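Long-range contact in pyridoxine 4-oxidase (Mesorhizobium loti, PDB 4HA6), which probably oxidises the 4-hydroxymethyl group of pyridoxine with bound FAD, as a flavoprotein of the GMC oxidoreductase family: residues L299-K304 with R418-L423. Residues are numbered along the deposited sequence; the frame is centred on the assembly and turned at random.
Sequences LYAARK and RERELL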
loop_
_atom_site.group_PDB
_atom_site.type_symbol
_atom_site.label_atom_id
_atom_site.label_comp_id
_atom_site.label_asym_id
_atom_site.label_seq_id
_atom_site.Cartn_x
_atom_site.Cartn_y
_atom_site.Cartn_z
ATOM N N LEU A 299 17.643 -3.473 -16.354
ATOM C CA LEU A 299 18.809 -3.985 -15.627
ATOM C C LEU A 299 20.118 -3.561 -16.298
ATOM O O LEU A 299 20.294 -3.790 -17.501
ATOM C CB LEU A 299 18.748 -5.518 -15.614
ATOM C CG LEU A 299 19.319 -6.369 -14.475
ATOM C CD1 LEU A 299 20.203 -7.514 -15.017
ATOM C CD2 LEU A 299 20.029 -5.544 -13.406
ATOM N N TYR A 300 21.030 -2.970 -15.524
ATOM C CA TYR A 300 22.330 -2.502 -16.045
ATOM C C TYR A 300 23.525 -3.182 -15.382
ATOM O O TYR A 300 23.637 -3.212 -14.151
ATOM C CB TYR A 300 22.474 -0.985 -15.849
ATOM C CG TYR A 300 21.484 -0.185 -16.650
ATOM C CD1 TYR A 300 21.801 0.250 -17.931
ATOM C CD2 TYR A 300 20.214 0.112 -16.140
ATOM C CE1 TYR A 300 20.888 0.979 -18.694
ATOM C CE2 TYR A 300 19.289 0.842 -16.895
ATOM C CZ TYR A 300 19.639 1.270 -18.172
ATOM O OH TYR A 300 18.747 1.991 -18.936
ATOM N N ALA A 301 24.437 -3.707 -16.193
ATOM C CA ALA A 301 25.711 -4.179 -15.663
ATOM C C ALA A 301 26.468 -2.964 -15.138
ATOM O O ALA A 301 26.503 -1.918 -15.803
ATOM C CB ALA A 301 26.519 -4.881 -16.759
ATOM N N ALA A 302 27.070 -3.081 -13.957
ATOM C CA ALA A 302 27.805 -1.946 -13.392
ATOM C C ALA A 302 29.280 -1.953 -13.787
ATOM O O ALA A 302 29.902 -3.016 -13.874
ATOM C CB ALA A 302 27.653 -1.888 -11.881
ATOM N N ARG A 303 29.821 -0.755 -14.005
ATOM C CA ARG A 303 31.207 -0.546 -14.422
ATOM C C ARG A 303 32.156 -0.738 -13.237
ATOM O O ARG A 303 33.368 -0.875 -13.409
ATOM C CB ARG A 303 31.367 0.879 -14.982
ATOM C CG ARG A 303 32.596 1.079 -15.855
ATOM C CD ARG A 303 32.699 2.512 -16.357
ATOM N NE ARG A 303 32.724 3.415 -15.234
ATOM C CZ ARG A 303 33.835 3.825 -14.637
ATOM N NH1 ARG A 303 35.036 3.443 -15.084
ATOM N NH2 ARG A 303 33.740 4.633 -13.600
ATOM N N LYS A 304 31.595 -0.726 -12.034
ATOM C CA LYS A 304 32.371 -0.922 -10.814
ATOM C C LYS A 304 31.440 -1.445 -9.718
ATOM O O LYS A 304 30.225 -1.395 -9.885
ATOM C CB LYS A 304 33.046 0.385 -10.417
ATOM C CG LYS A 304 32.132 1.583 -10.273
ATOM C CD LYS A 304 32.983 2.844 -10.390
ATOM C CE LYS A 304 32.276 4.086 -9.898
ATOM N NZ LYS A 304 33.253 5.226 -9.900
ATOM N N ARG A 418 27.477 2.889 -15.224
ATOM C CA ARG A 418 26.923 2.009 -16.244
ATOM C C ARG A 418 28.021 1.361 -17.075
ATOM O O ARG A 418 28.855 2.054 -17.651
ATOM C CB ARG A 418 25.975 2.818 -17.159
ATOM C CG ARG A 418 25.284 2.001 -18.248
ATOM C CD ARG A 418 24.516 2.894 -19.249
ATOM N NE ARG A 418 25.423 3.778 -19.990
ATOM C CZ ARG A 418 25.515 5.092 -19.796
ATOM N NH1 ARG A 418 24.740 5.691 -18.901
ATOM N NH2 ARG A 418 26.372 5.813 -20.503
ATOM N N GLU A 419 28.033 0.035 -17.141
ATOM C CA GLU A 419 28.920 -0.640 -18.090
ATOM C C GLU A 419 28.136 -0.825 -19.396
ATOM O O GLU A 419 28.594 -0.433 -20.475
ATOM C CB GLU A 419 29.436 -1.971 -17.513
ATOM C CG GLU A 419 29.938 -2.984 -18.538
ATOM C CD GLU A 419 31.331 -2.680 -19.060
ATOM O OE1 GLU A 419 31.943 -1.678 -18.621
ATOM O OE2 GLU A 419 31.816 -3.458 -19.913
ATOM N N ARG A 420 26.934 -1.383 -19.274
ATOM C CA ARG A 420 26.000 -1.516 -20.393
ATOM C C ARG A 420 24.653 -2.021 -19.881
ATOM O O ARG A 420 24.559 -2.548 -18.763
ATOM C CB ARG A 420 26.527 -2.503 -21.434
ATOM C CG ARG A 420 26.611 -3.929 -20.909
ATOM C CD ARG A 420 26.754 -4.937 -22.044
ATOM N NE ARG A 420 26.558 -6.310 -21.579
ATOM C CZ ARG A 420 27.477 -7.011 -20.920
ATOM N NH1 ARG A 420 28.656 -6.465 -20.645
ATOM N NH2 ARG A 420 27.221 -8.256 -20.532
ATOM N N GLU A 421 23.614 -1.873 -20.704
ATOM C CA GLU A 421 22.294 -2.401 -20.375
ATOM C C GLU A 421 22.286 -3.906 -20.581
ATOM O O GLU A 421 22.757 -4.398 -21.613
ATOM C CB GLU A 421 21.223 -1.766 -21.269
ATOM C CG GLU A 421 19.784 -2.098 -20.887
ATOM C CD GLU A 421 18.768 -1.533 -21.879
ATOM O OE1 GLU A 421 18.259 -0.416 -21.657
ATOM O OE2 GLU A 421 18.471 -2.212 -22.881
ATOM N N LEU A 422 21.769 -4.639 -19.600
ATOM C CA LEU A 422 21.545 -6.073 -19.763
ATOM C C LEU A 422 20.102 -6.340 -20.246
ATOM O O LEU A 422 19.879 -7.166 -21.127
ATOM C CB LEU A 422 21.850 -6.818 -18.455
ATOM C CG LEU A 422 23.281 -6.640 -17.912
ATOM C CD1 LEU A 422 23.468 -7.241 -16.509
ATOM C CD2 LEU A 422 24.299 -7.240 -18.873
ATOM N N LEU A 423 19.134 -5.629 -19.676
ATOM C CA LEU A 423 17.719 -5.793 -20.046
ATOM C C LEU A 423 17.036 -4.415 -20.205
ATOM O O LEU A 423 17.279 -3.503 -19.402
ATOM C CB LEU A 423 16.982 -6.625 -18.988
ATOM C CG LEU A 423 17.487 -8.012 -18.586
ATOM C CD1 LEU A 423 16.713 -8.543 -17.379
ATOM C CD2 LEU A 423 17.380 -9.004 -19.729
#
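Tyr-300 rises from its strand beside Arg-418 and Glu-421, its CD1 and CE1 atoms met by both side chains. The methylenes of Arg-418 run alongside the ring in the same direction, CG lying 3.9 Å from Tyr-300 CD1, while the ring and guanidinium planes stand 67° apart. Still beside the ring, Arg-418 turns about its CG-CD bond, and its NH1 bonds to the carbonyls of Gly-409 and Arg-411. Glu-421, its CG anti to the backbone N (chi1 -172°), lies obliquely across the ring, CB and CG against Tyr-300 CE1, its carboxylate plane 64° from the ring. Its OE1 stays 3.7 Å from Tyr-300 OH; the hydroxyl is hydrogen-bonded to Asn-298. OE1 forms a salt bridge with Arg-406 and a hydrogen bond with Asn-298, and OE2 accepts from the Gly-425 amide.

On the side of Ala-301, the aliphatic contacts come from the loop that follows the strand: Leu-422 lays CG and CD2 against Ala-301 CB and brings CD1 to 3.6 Å from Leu-299 CD1. Leu-423 meets Leu-299 through the two CB atoms, 4.0 Å apart. The strands themselves pair antiparallel. Ala-301 N bonds to Arg-420 O (2.8 Å), and Glu-419 N returns a bond to Ala-301 O; Glu-419 and Arg-420 together face Ala-301, a classic beta bulge. Leu-299 O is gripped twice, by Leu-422 N at 2.7 Å and by Leu-423 N at 3.1 Å.

The short strand 418-421 is thus fastened onto strand 293-302 of the antiparallel sheet, far from the flavin site. Backbone bonds set the register, aliphatic contacts of Leu-422 and Leu-423 cover Leu-299 and Ala-301, and the charged ends of Arg-418 and Glu-421 bond to other residues of the same chain.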